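Local coordinates for protein 5-formyl-3-hydroxy-2-methylpyridine 4-carboxylate 5-dehydrogenase (Mesorhizobium japonicum MAFF 303099, PDB 4OM8) that oxidises 5-formyl-3-hydroxy-2-methylpyridine-4-carboxylate with NAD+ in vitamin B6 degradation and can also reduce it with NADH to 4-pyridoxic acid, at residues D81-N86 and Q107-A112; G135-N140 and F185-V190; P146-I151 and I171-V176. One frame throughout, in Å; residues are numbered along the deposited sequence.

Contact 1: residues D81-N86 and Q107-A112; sequences DLVIEN and QDTIVA. With NAD (nicotinamide-adenine-dinucleotide), chain C.
V83 pairs with V111 at the middle of a short parallel ladder: V83 N donates to I110 O at 2.9 Å, and V83 O accepts from A112 N at 2.8 Å. Two further backbone bonds extend it, I110 N to D81 O and E85 N to A112 O. The first is the least direct, its donor standing 35° out of the carbonyl plane of D81. Beside it a water donates to both D81 O and D108 O.

Apolar contact is carried mainly by L82. With CG anti to its backbone N (chi1 166°), CD1 reaches I110 CG2 at 3.8 Å and A112 CB at 4.0 Å. V83, facing the other way, brings CG2 to T109 CG2 at 4.1 Å.

The polar end of E85 turns elsewhere, forming a salt bridge with K94 and hydrogen bonds to S113, Y98 and V87 N. Just past the strand, N86 CG lies 4.0 Å from C5D of NAD; with an alanine here, this ribose carbon would probably lose a neighbour and a gap would open beside it.

Strand 82-85, helix 91-102 and strand 110-113 form a beta-alpha-beta unit of the Rossmann fold, its first strand running towards the cofactor.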
loop_
_atom_site.group_PDB
_atom_site.type_symbol
_atom_site.label_atom_id
_atom_site.label_comp_id
_atom_site.label_asym_id
_atom_site.label_seq_id
_atom_site.Cartn_x
_atom_site.Cartn_y
_atom_site.Cartn_z
ATOM N N ASP A 81 14.610 19.170 -26.352
ATOM C CA ASP A 81 13.225 18.931 -26.752
ATOM C C ASP A 81 12.314 18.889 -25.541
ATOM O O ASP A 81 11.109 19.117 -25.652
ATOM C CB ASP A 81 13.110 17.622 -27.522
ATOM C CG ASP A 81 14.001 17.592 -28.736
ATOM O OD1 ASP A 81 13.996 18.588 -29.497
ATOM O OD2 ASP A 81 14.707 16.585 -28.925
ATOM N N LEU A 82 12.908 18.561 -24.393
ATOM C CA LEU A 82 12.206 18.475 -23.118
ATOM C C LEU A 82 13.159 18.965 -22.053
ATOM O O LEU A 82 14.307 18.510 -22.006
ATOM C CB LEU A 82 11.753 17.038 -22.824
ATOM C CG LEU A 82 11.293 16.720 -21.395
ATOM C CD1 LEU A 82 9.999 17.445 -21.071
ATOM C CD2 LEU A 82 11.120 15.210 -21.192
ATOM N N VAL A 83 12.709 19.926 -21.246
ATOM C CA VAL A 83 13.435 20.316 -20.045
ATOM C C VAL A 83 12.607 19.872 -18.859
ATOM O O VAL A 83 11.441 20.238 -18.744
ATOM C CB VAL A 83 13.685 21.829 -19.956
ATOM C CG1 VAL A 83 14.434 22.176 -18.660
ATOM C CG2 VAL A 83 14.440 22.332 -21.190
ATOM N N ILE A 84 13.207 19.072 -17.990
ATOM C CA ILE A 84 12.552 18.656 -16.761
ATOM C C ILE A 84 13.102 19.515 -15.637
ATOM O O ILE A 84 14.283 19.405 -15.275
ATOM C CB ILE A 84 12.782 17.168 -16.458
ATOM C CG1 ILE A 84 12.233 16.305 -17.599
ATOM C CG2 ILE A 84 12.129 16.784 -15.124
ATOM C CD1 ILE A 84 12.576 14.846 -17.453
ATOM N N GLU A 85 12.258 20.399 -15.121
ATOM C CA GLU A 85 12.631 21.224 -13.983
ATOM C C GLU A 85 12.442 20.407 -12.712
ATOM O O GLU A 85 11.357 19.837 -12.465
ATOM C CB GLU A 85 11.801 22.509 -13.950
ATOM C CG GLU A 85 11.937 23.281 -12.645
ATOM C CD GLU A 85 10.933 22.823 -11.617
ATOM O OE1 GLU A 85 9.724 22.877 -11.919
ATOM O OE2 GLU A 85 11.345 22.409 -10.516
ATOM N N ASN A 86 13.502 20.358 -11.909
ATOM C CA ASN A 86 13.584 19.467 -10.760
ATOM C C ASN A 86 14.295 20.165 -9.596
ATOM O O ASN A 86 15.175 19.592 -8.959
ATOM C CB ASN A 86 14.327 18.189 -11.186
ATOM C CG ASN A 86 14.291 17.094 -10.137
ATOM O OD1 ASN A 86 13.246 16.785 -9.559
ATOM N ND2 ASN A 86 15.451 16.500 -9.886
ATOM N N GLN A 107 10.183 27.483 -28.616
ATOM C CA GLN A 107 8.834 27.686 -28.104
ATOM C C GLN A 107 8.026 26.378 -28.100
ATOM O O GLN A 107 6.995 26.284 -27.439
ATOM C CB GLN A 107 8.123 28.763 -28.923
ATOM C CG GLN A 107 8.043 28.435 -30.390
ATOM C CD GLN A 107 7.720 29.658 -31.219
ATOM O OE1 GLN A 107 8.594 30.484 -31.497
ATOM N NE2 GLN A 107 6.459 29.795 -31.596
ATOM N N ASP A 108 8.491 25.372 -28.831
ATOM C CA ASP A 108 7.811 24.084 -28.821
ATOM C C ASP A 108 8.519 23.052 -27.938
ATOM O O ASP A 108 8.065 21.908 -27.833
ATOM C CB ASP A 108 7.649 23.546 -30.244
ATOM C CG ASP A 108 8.967 23.348 -30.955
ATOM O OD1 ASP A 108 9.974 23.977 -30.566
ATOM O OD2 ASP A 108 8.988 22.561 -31.926
ATOM N N THR A 109 9.612 23.445 -27.287
ATOM C CA THR A 109 10.221 22.584 -26.277
ATOM C C THR A 109 9.222 22.345 -25.143
ATOM O O THR A 109 8.614 23.283 -24.663
ATOM C CB THR A 109 11.505 23.222 -25.729
ATOM O OG1 THR A 109 12.495 23.216 -26.766
ATOM C CG2 THR A 109 12.051 22.458 -24.538
ATOM N N ILE A 110 9.047 21.098 -24.713
ATOM C CA ILE A 110 8.184 20.855 -23.569
ATOM C C ILE A 110 8.972 21.130 -22.290
ATOM O O ILE A 110 10.139 20.757 -22.167
ATOM C CB ILE A 110 7.608 19.425 -23.588
ATOM C CG1 ILE A 110 6.665 19.294 -24.785
ATOM C CG2 ILE A 110 6.866 19.113 -22.287
ATOM C CD1 ILE A 110 6.144 17.910 -25.030
ATOM N N VAL A 111 8.338 21.826 -21.356
ATOM C CA VAL A 111 8.925 22.048 -20.046
ATOM C C VAL A 111 8.073 21.338 -19.005
ATOM O O VAL A 111 6.910 21.674 -18.813
ATOM C CB VAL A 111 9.030 23.539 -19.716
ATOM C CG1 VAL A 111 9.668 23.730 -18.354
ATOM C CG2 VAL A 111 9.874 24.233 -20.788
ATOM N N ALA A 112 8.650 20.327 -18.359
ATOM C CA ALA A 112 7.937 19.552 -17.359
ATOM C C ALA A 112 8.457 19.873 -15.977
ATOM O O ALA A 112 9.653 20.081 -15.812
ATOM C CB ALA A 112 8.098 18.065 -17.636
HETATM P PA NAD C . 16.480 18.279 -3.500
HETATM O O1A NAD C . 16.405 19.399 -2.475
HETATM O O2A NAD C . 17.080 16.933 -3.124
HETATM O O5B NAD C . 17.283 18.841 -4.776
HETATM C C5B NAD C . 17.043 20.142 -5.314
HETATM C C4B NAD C . 18.244 20.517 -6.168
HETATM O O4B NAD C . 17.952 21.703 -6.908
HETATM C C3B NAD C . 19.470 20.807 -5.302
HETATM O O3B NAD C . 20.571 19.983 -5.708
HETATM C C2B NAD C . 19.741 22.287 -5.543
HETATM O O2B NAD C . 21.128 22.655 -5.496
HETATM C C1B NAD C . 19.158 22.480 -6.929
HETATM N N9A NAD C . 18.821 23.866 -7.301
HETATM C C8A NAD C . 18.352 24.847 -6.513
HETATM N N7A NAD C . 18.137 25.976 -7.233
HETATM C C5A NAD C . 18.468 25.716 -8.509
HETATM C C6A NAD C . 18.486 26.457 -9.782
HETATM N N6A NAD C . 18.089 27.752 -9.850
HETATM N N1A NAD C . 18.913 25.801 -10.882
HETATM C C2A NAD C . 19.314 24.519 -10.838
HETATM N N3A NAD C . 19.325 23.785 -9.714
HETATM C C4A NAD C . 18.923 24.325 -8.543
HETATM O O3 NAD C . 15.001 18.135 -4.124
HETATM P PN NAD C . 14.318 16.789 -4.683
HETATM O O1N NAD C . 13.856 15.935 -3.517
HETATM O O2N NAD C . 15.155 16.143 -5.765
HETATM O O5D NAD C . 12.999 17.382 -5.375
HETATM C C5D NAD C . 13.069 18.245 -6.517
HETATM C C4D NAD C . 11.643 18.480 -7.004
HETATM O O4D NAD C . 11.051 17.205 -7.233
HETATM C C3D NAD C . 10.773 19.166 -5.963
HETATM O O3D NAD C . 9.787 19.922 -6.672
HETATM C C2D NAD C . 10.076 18.022 -5.252
HETATM O O2D NAD C . 8.795 18.403 -4.739
HETATM C C1D NAD C . 9.913 17.018 -6.381
HETATM N N1N NAD C . 9.840 15.610 -5.956
HETATM C C2N NAD C . 10.498 15.142 -4.876
HETATM C C3N NAD C . 10.406 13.789 -4.537
HETATM C C7N NAD C . 11.083 13.207 -3.324
HETATM O O7N NAD C . 12.104 13.692 -2.859
HETATM N N7N NAD C . 10.505 12.146 -2.764
HETATM C C4N NAD C . 9.641 12.933 -5.320
HETATM C C5N NAD C . 8.988 13.444 -6.433
HETATM C C6N NAD C . 9.115 14.793 -6.732
HETATM O O HOH W 1 9.435 19.038 -27.921
#

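Contact 2: residues G135-N140 and F185-V190; sequences GMHWSN and FVENRV. With NAD (nicotinamide-adenine-dinucleotide), chain C.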
loop_
_atom_site.group_PDB
_atom_site.type_symbol
_atom_site.label_atom_id
_atom_site.label_comp_id
_atom_site.label_asym_id
_atom_site.label_seq_id
_atom_site.Cartn_x
_atom_site.Cartn_y
_atom_site.Cartn_z
ATOM N N GLY A 135 3.018 18.863 -15.811
ATOM C CA GLY A 135 3.608 18.128 -14.710
ATOM C C GLY A 135 4.059 16.751 -15.151
ATOM O O GLY A 135 3.337 16.053 -15.861
ATOM N N MET A 136 5.280 16.382 -14.768
ATOM C CA MET A 136 5.799 15.035 -14.975
ATOM C C MET A 136 6.356 14.610 -13.627
ATOM O O MET A 136 7.504 14.909 -13.289
ATOM C CB MET A 136 6.874 15.010 -16.064
ATOM C CG MET A 136 7.382 13.631 -16.425
ATOM S SD MET A 136 8.861 13.791 -17.449
ATOM C CE MET A 136 9.008 12.115 -18.085
ATOM N N HIS A 137 5.517 13.938 -12.843
ATOM C CA HIS A 137 5.809 13.736 -11.438
ATOM C C HIS A 137 6.315 12.320 -11.192
ATOM O O HIS A 137 5.553 11.360 -11.233
ATOM C CB HIS A 137 4.564 14.024 -10.604
ATOM C CG HIS A 137 4.761 13.809 -9.142
ATOM N ND1 HIS A 137 4.081 12.836 -8.445
ATOM C CD2 HIS A 137 5.564 14.431 -8.245
ATOM C CE1 HIS A 137 4.450 12.871 -7.177
ATOM N NE2 HIS A 137 5.344 13.834 -7.026
ATOM N N TRP A 138 7.620 12.219 -10.976
ATOM C CA TRP A 138 8.283 10.960 -10.693
ATOM C C TRP A 138 8.150 10.612 -9.222
ATOM O O TRP A 138 7.683 11.425 -8.422
ATOM C CB TRP A 138 9.758 11.049 -11.065
ATOM C CG TRP A 138 10.049 11.310 -12.520
ATOM C CD1 TRP A 138 9.713 12.421 -13.256
ATOM C CD2 TRP A 138 10.780 10.453 -13.396
ATOM N NE1 TRP A 138 10.183 12.293 -14.549
ATOM C CE2 TRP A 138 10.838 11.091 -14.658
ATOM C CE3 TRP A 138 11.388 9.200 -13.239
ATOM C CZ2 TRP A 138 11.487 10.518 -15.750
ATOM C CZ3 TRP A 138 12.024 8.625 -14.331
ATOM C CH2 TRP A 138 12.072 9.288 -15.570
ATOM N N SER A 139 8.561 9.400 -8.866
ATOM C CA SER A 139 8.566 8.973 -7.467
ATOM C C SER A 139 9.958 8.519 -7.037
ATOM O O SER A 139 10.753 8.079 -7.861
ATOM C CB SER A 139 7.550 7.844 -7.244
ATOM O OG SER A 139 6.210 8.304 -7.394
ATOM N N ASN A 140 10.254 8.635 -5.744
ATOM C CA ASN A 140 11.575 8.278 -5.235
ATOM C C ASN A 140 11.641 6.802 -4.864
ATOM O O ASN A 140 10.782 6.331 -4.132
ATOM C CB ASN A 140 11.903 9.143 -4.019
ATOM C CG ASN A 140 13.304 8.908 -3.496
ATOM O OD1 ASN A 140 14.251 8.738 -4.262
ATOM N ND2 ASN A 140 13.447 8.933 -2.174
ATOM N N PHE A 185 -2.104 15.840 -6.912
ATOM C CA PHE A 185 -2.406 15.000 -8.080
ATOM C C PHE A 185 -3.151 13.733 -7.627
ATOM O O PHE A 185 -4.190 13.856 -6.979
ATOM C CB PHE A 185 -1.119 14.705 -8.854
ATOM C CG PHE A 185 -0.290 15.939 -9.117
ATOM C CD1 PHE A 185 -0.879 17.102 -9.594
ATOM C CD2 PHE A 185 1.073 15.940 -8.866
ATOM C CE1 PHE A 185 -0.127 18.235 -9.827
ATOM C CE2 PHE A 185 1.832 17.069 -9.082
ATOM C CZ PHE A 185 1.238 18.219 -9.577
ATOM N N VAL A 186 -2.671 12.532 -7.943
ATOM C CA VAL A 186 -3.363 11.331 -7.452
ATOM C C VAL A 186 -2.553 10.592 -6.395
ATOM O O VAL A 186 -3.071 10.306 -5.300
ATOM C CB VAL A 186 -3.711 10.363 -8.607
ATOM C CG1 VAL A 186 -4.191 9.008 -8.062
ATOM C CG2 VAL A 186 -4.780 11.013 -9.485
ATOM N N GLU A 187 -1.292 10.297 -6.711
ATOM C CA GLU A 187 -0.453 9.459 -5.845
ATOM C C GLU A 187 -0.384 10.011 -4.425
ATOM O O GLU A 187 -0.693 9.315 -3.447
ATOM C CB GLU A 187 0.959 9.336 -6.426
ATOM C CG GLU A 187 1.898 8.523 -5.582
ATOM C CD GLU A 187 3.333 8.698 -6.029
ATOM O OE1 GLU A 187 3.764 9.859 -6.182
ATOM O OE2 GLU A 187 4.026 7.684 -6.240
ATOM N N ASN A 188 0.022 11.264 -4.286
ATOM C CA ASN A 188 0.211 11.768 -2.938
ATOM C C ASN A 188 -1.118 12.063 -2.246
ATOM O O ASN A 188 -1.164 12.086 -1.022
ATOM C CB ASN A 188 1.132 12.986 -2.944
ATOM C CG ASN A 188 2.592 12.567 -2.933
ATOM O OD1 ASN A 188 2.938 11.590 -2.271
ATOM N ND2 ASN A 188 3.441 13.268 -3.691
ATOM N N ARG A 189 -2.209 12.231 -2.999
ATOM C CA ARG A 189 -3.516 12.339 -2.346
ATOM C C ARG A 189 -3.885 11.032 -1.668
ATOM O O ARG A 189 -4.300 11.003 -0.501
ATOM C CB ARG A 189 -4.614 12.714 -3.340
ATOM C CG ARG A 189 -4.511 14.141 -3.838
ATOM C CD ARG A 189 -5.741 14.541 -4.643
ATOM N NE ARG A 189 -6.960 14.689 -3.862
ATOM C CZ ARG A 189 -7.351 15.826 -3.297
ATOM N NH1 ARG A 189 -6.626 16.929 -3.415
ATOM N NH2 ARG A 189 -8.493 15.856 -2.617
ATOM N N VAL A 190 -3.730 9.935 -2.398
ATOM C CA VAL A 190 -4.082 8.653 -1.824
ATOM C C VAL A 190 -3.103 8.315 -0.688
ATOM O O VAL A 190 -3.512 7.820 0.370
ATOM C CB VAL A 190 -4.115 7.549 -2.896
ATOM C CG1 VAL A 190 -4.414 6.198 -2.266
ATOM C CG2 VAL A 190 -5.173 7.870 -3.951
HETATM P PA NAD C . 16.480 18.279 -3.500
HETATM O O1A NAD C . 16.405 19.399 -2.475
HETATM O O2A NAD C . 17.080 16.933 -3.124
HETATM O O5B NAD C . 17.283 18.841 -4.776
HETATM C C5B NAD C . 17.043 20.142 -5.314
HETATM C C4B NAD C . 18.244 20.517 -6.168
HETATM O O4B NAD C . 17.952 21.703 -6.908
HETATM C C3B NAD C . 19.470 20.807 -5.302
HETATM O O3B NAD C . 20.571 19.983 -5.708
HETATM C C2B NAD C . 19.741 22.287 -5.543
HETATM O O2B NAD C . 21.128 22.655 -5.496
HETATM C C1B NAD C . 19.158 22.480 -6.929
HETATM N N9A NAD C . 18.821 23.866 -7.301
HETATM C C8A NAD C . 18.352 24.847 -6.513
HETATM N N7A NAD C . 18.137 25.976 -7.233
HETATM C C5A NAD C . 18.468 25.716 -8.509
HETATM C C6A NAD C . 18.486 26.457 -9.782
HETATM N N6A NAD C . 18.089 27.752 -9.850
HETATM N N1A NAD C . 18.913 25.801 -10.882
HETATM C C2A NAD C . 19.314 24.519 -10.838
HETATM N N3A NAD C . 19.325 23.785 -9.714
HETATM C C4A NAD C . 18.923 24.325 -8.543
HETATM O O3 NAD C . 15.001 18.135 -4.124
HETATM P PN NAD C . 14.318 16.789 -4.683
HETATM O O1N NAD C . 13.856 15.935 -3.517
HETATM O O2N NAD C . 15.155 16.143 -5.765
HETATM O O5D NAD C . 12.999 17.382 -5.375
HETATM C C5D NAD C . 13.069 18.245 -6.517
HETATM C C4D NAD C . 11.643 18.480 -7.004
HETATM O O4D NAD C . 11.051 17.205 -7.233
HETATM C C3D NAD C . 10.773 19.166 -5.963
HETATM O O3D NAD C . 9.787 19.922 -6.672
HETATM C C2D NAD C . 10.076 18.022 -5.252
HETATM O O2D NAD C . 8.795 18.403 -4.739
HETATM C C1D NAD C . 9.913 17.018 -6.381
HETATM N N1N NAD C . 9.840 15.610 -5.956
HETATM C C2N NAD C . 10.498 15.142 -4.876
HETATM C C3N NAD C . 10.406 13.789 -4.537
HETATM C C7N NAD C . 11.083 13.207 -3.324
HETATM O O7N NAD C . 12.104 13.692 -2.859
HETATM N N7N NAD C . 10.505 12.146 -2.764
HETATM C C4N NAD C . 9.641 12.933 -5.320
HETATM C C5N NAD C . 8.988 13.444 -6.433
HETATM C C6N NAD C . 9.115 14.793 -6.732
HETATM O O HOH W 2 6.255 12.853 -4.036
HETATM O O HOH W 3 6.340 10.877 -5.718
#
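The imidazole of H137 meets F185 and E187 from different directions. F185 comes over one face, its ring edge pointing at the imidazole in an edge-to-face pair with centroids 5.8 Å apart and planes at 60°. E187 approaches at the imidazole edge, close to the ring plane, with OE1 3.2 Å from H137 CE1; its carboxylate is turned almost perpendicular to the ring, the planes being 88° apart. H137 holds CG anti to its backbone N (chi1 179°), which carries the ring from the strand towards the segment 185-190.

The extended side chain of E187 also spans to S139, whose OG donates a short 2.5 Å hydrogen bond to the syn lone pair of E187 OE2. E187 OE1 accepts from a water at 2.8 Å, and the same water donates to W138 O. A second water links N188 ND2, which donates to it at 2.9 Å, with H137 NE2. H137 NE2 lies 3.7 Å from C5N of NAD, putting the imidazole next to the nicotinamide, as expected for a residue inferred to be important for catalysis. Outside the two segments, H137 ND1 is hydrogen-bonded to E149 and NE2 to S116, so the ring's rotation is fixed through both nitrogens.

Strand 133-137 lies between strands 110-113 and 147-151 in the sheet, and helix 187-203 belongs to the C-terminal domain. E149 OE2 accepts from the backbone N of V186 and E187 at that helix start, while R189 forms salt bridges with D251 and E197 of the second subunit.

Contact 3: residues P146-I151 and I171-V176; sequences PMIEVI and IGLLPV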
loop_
_atom_site.group_PDB
_atom_site.type_symbol
_atom_site.label_atom_id
_atom_site.label_comp_id
_atom_site.label_asym_id
_atom_site.label_seq_id
_atom_site.Cartn_x
_atom_site.Cartn_y
_atom_site.Cartn_z
ATOM N N PRO A 146 8.409 2.612 -11.278
ATOM C CA PRO A 146 8.217 2.694 -12.735
ATOM C C PRO A 146 7.062 3.576 -13.200
ATOM O O PRO A 146 6.846 3.740 -14.406
ATOM C CB PRO A 146 7.959 1.241 -13.128
ATOM C CG PRO A 146 7.246 0.671 -11.926
ATOM C CD PRO A 146 7.886 1.351 -10.715
ATOM N N MET A 147 6.335 4.137 -12.246
ATOM C CA MET A 147 5.135 4.904 -12.532
ATOM C C MET A 147 5.408 6.395 -12.442
ATOM O O MET A 147 6.029 6.861 -11.486
ATOM C CB MET A 147 4.033 4.486 -11.550
ATOM C CG MET A 147 2.671 5.161 -11.751
ATOM S SD MET A 147 2.535 6.827 -11.066
ATOM C CE MET A 147 2.944 6.600 -9.334
ATOM N N ILE A 148 4.942 7.131 -13.448
ATOM C CA ILE A 148 5.070 8.582 -13.516
ATOM C C ILE A 148 3.721 9.206 -13.799
ATOM O O ILE A 148 3.014 8.758 -14.701
ATOM C CB ILE A 148 6.075 8.994 -14.629
ATOM C CG1 ILE A 148 7.462 8.419 -14.330
ATOM C CG2 ILE A 148 6.159 10.503 -14.745
ATOM C CD1 ILE A 148 8.437 8.520 -15.508
ATOM N N GLU A 149 3.365 10.230 -13.020
ATOM C CA GLU A 149 2.130 10.979 -13.260
ATOM C C GLU A 149 2.348 12.087 -14.284
ATOM O O GLU A 149 3.342 12.809 -14.213
ATOM C CB GLU A 149 1.608 11.593 -11.963
ATOM C CG GLU A 149 1.168 10.568 -10.908
ATOM C CD GLU A 149 0.744 11.252 -9.639
ATOM O OE1 GLU A 149 1.610 11.876 -8.994
ATOM O OE2 GLU A 149 -0.452 11.168 -9.302
ATOM N N VAL A 150 1.410 12.230 -15.214
ATOM C CA VAL A 150 1.448 13.303 -16.207
ATOM C C VAL A 150 0.248 14.212 -15.961
ATOM O O VAL A 150 -0.897 13.742 -16.008
ATOM C CB VAL A 150 1.415 12.741 -17.635
ATOM C CG1 VAL A 150 1.587 13.872 -18.637
ATOM C CG2 VAL A 150 2.526 11.700 -17.826
ATOM N N ILE A 151 0.497 15.485 -15.659
ATOM C CA ILE A 151 -0.575 16.381 -15.221
ATOM C C ILE A 151 -0.670 17.684 -15.997
ATOM O O ILE A 151 0.193 18.549 -15.888
ATOM C CB ILE A 151 -0.430 16.754 -13.732
ATOM C CG1 ILE A 151 -0.089 15.518 -12.887
ATOM C CG2 ILE A 151 -1.702 17.439 -13.228
ATOM C CD1 ILE A 151 1.391 15.409 -12.487
ATOM N N ILE A 171 9.840 4.146 -23.406
ATOM C CA ILE A 171 11.039 3.614 -22.777
ATOM C C ILE A 171 10.705 2.545 -21.730
ATOM O O ILE A 171 11.570 2.117 -20.978
ATOM C CB ILE A 171 11.896 4.730 -22.142
ATOM C CG1 ILE A 171 11.133 5.457 -21.028
ATOM C CG2 ILE A 171 12.372 5.722 -23.212
ATOM C CD1 ILE A 171 11.994 6.466 -20.281
ATOM N N GLY A 172 9.453 2.099 -21.719
ATOM C CA GLY A 172 9.055 0.966 -20.908
ATOM C C GLY A 172 8.518 1.308 -19.528
ATOM O O GLY A 172 8.393 0.434 -18.677
ATOM N N LEU A 173 8.231 2.582 -19.296
ATOM C CA LEU A 173 7.710 3.013 -18.007
ATOM C C LEU A 173 6.188 3.129 -18.068
ATOM O O LEU A 173 5.581 2.891 -19.110
ATOM C CB LEU A 173 8.363 4.331 -17.585
ATOM C CG LEU A 173 9.836 4.163 -17.213
ATOM C CD1 LEU A 173 10.461 5.512 -16.875
ATOM C CD2 LEU A 173 9.996 3.173 -16.053
ATOM N N LEU A 174 5.581 3.456 -16.932
ATOM C CA LEU A 174 4.129 3.405 -16.800
ATOM C C LEU A 174 3.563 4.781 -16.495
ATOM O O LEU A 174 3.560 5.222 -15.344
ATOM C CB LEU A 174 3.742 2.423 -15.696
ATOM C CG LEU A 174 4.351 1.025 -15.781
ATOM C CD1 LEU A 174 4.019 0.225 -14.529
ATOM C CD2 LEU A 174 3.832 0.299 -17.007
ATOM N N PRO A 175 3.082 5.472 -17.529
ATOM C CA PRO A 175 2.514 6.794 -17.274
ATOM C C PRO A 175 1.073 6.703 -16.821
ATOM O O PRO A 175 0.346 5.822 -17.276
ATOM C CB PRO A 175 2.599 7.471 -18.638
ATOM C CG PRO A 175 2.404 6.339 -19.607
ATOM C CD PRO A 175 2.990 5.093 -18.949
ATOM N N VAL A 176 0.663 7.615 -15.943
ATOM C CA VAL A 176 -0.757 7.751 -15.639
ATOM C C VAL A 176 -1.147 9.212 -15.816
ATOM O O VAL A 176 -0.477 10.122 -15.328
ATOM C CB VAL A 176 -1.121 7.251 -14.218
ATOM C CG1 VAL A 176 -0.863 5.755 -14.096
ATOM C CG2 VAL A 176 -0.371 8.015 -13.151
#
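V176 gives the close-packed part of this parallel strand pair. Its CG2 sits between the backbone N and the carbonyl carbon, the crowded position, and from there touches two residues of the other strand: E149 CG at 3.7 Å and M147 SD at 3.8 Å. M147 bends at chi2 and chi3, crossing V176 at about a right angle. The backbone is equally close here, with V176 N bonded to I148 O at 2.9 Å and V150 N to V176 O at 2.8 Å. P175 has no amide hydrogen to give, but the ladder loses nothing: the bonds on this edge are made by L174 and V176, which flank it.

Facing the other way, I148 CD1 meets L173 CD1 at 3.9 Å, and I168 of helix 158-170 touches both side chains. Contact is thinner at V150 and P175, where CG2 and CB respectively are 4.3 Å apart.

The looser margin lies at L174 and P175, both partly exposed; the buried P146 borders it. The side chains of P146 and L174 lie side by side, pointing the same way, yet P146 CG comes no nearer than 4.2 Å to L174 CD1. The backbone is firmer than the side chains there, because L174 N donates to P146 O at 2.8 Å. W218 of the second subunit packs on P146, M147 and L174, making this margin part of the dimer interface.

G172, with a positive phi of 93°, is the C-prime residue of the Schellman motif that ends helix 158-170 and turns the chain into strand 174-178. The two strands and that helix form a beta-alpha-beta unit at one end of the Rossmann-type sheet. E149, the hydrogen-bonding partner of H137, recalls the histidine-glutamate pair of 3-hydroxyacyl-CoA dehydrogenases.

How the contacts relate
From the N terminus, contact 1 comes first and closes a short loop through helix 91-102, complete before the others begin. The chain then enters contact 2 at strand 133-137 but does not return to it until 185-190; within that excursion contact 3 opens and closes, through helix 158-170. All three reach one sheet. Contacts 1 and 2 meet on adjacent strands, where A112 CB is 3.6 Å from M136 CB, and both touch NAD. Contacts 2 and 3 are joined by G135 N and I151 O, 2.8 Å apart between antiparallel strands. Contacts 1 and 3 do not touch. Contact 2 joins the NAD-binding and C-terminal domains, and contacts 2 and 3 both reach the second subunit.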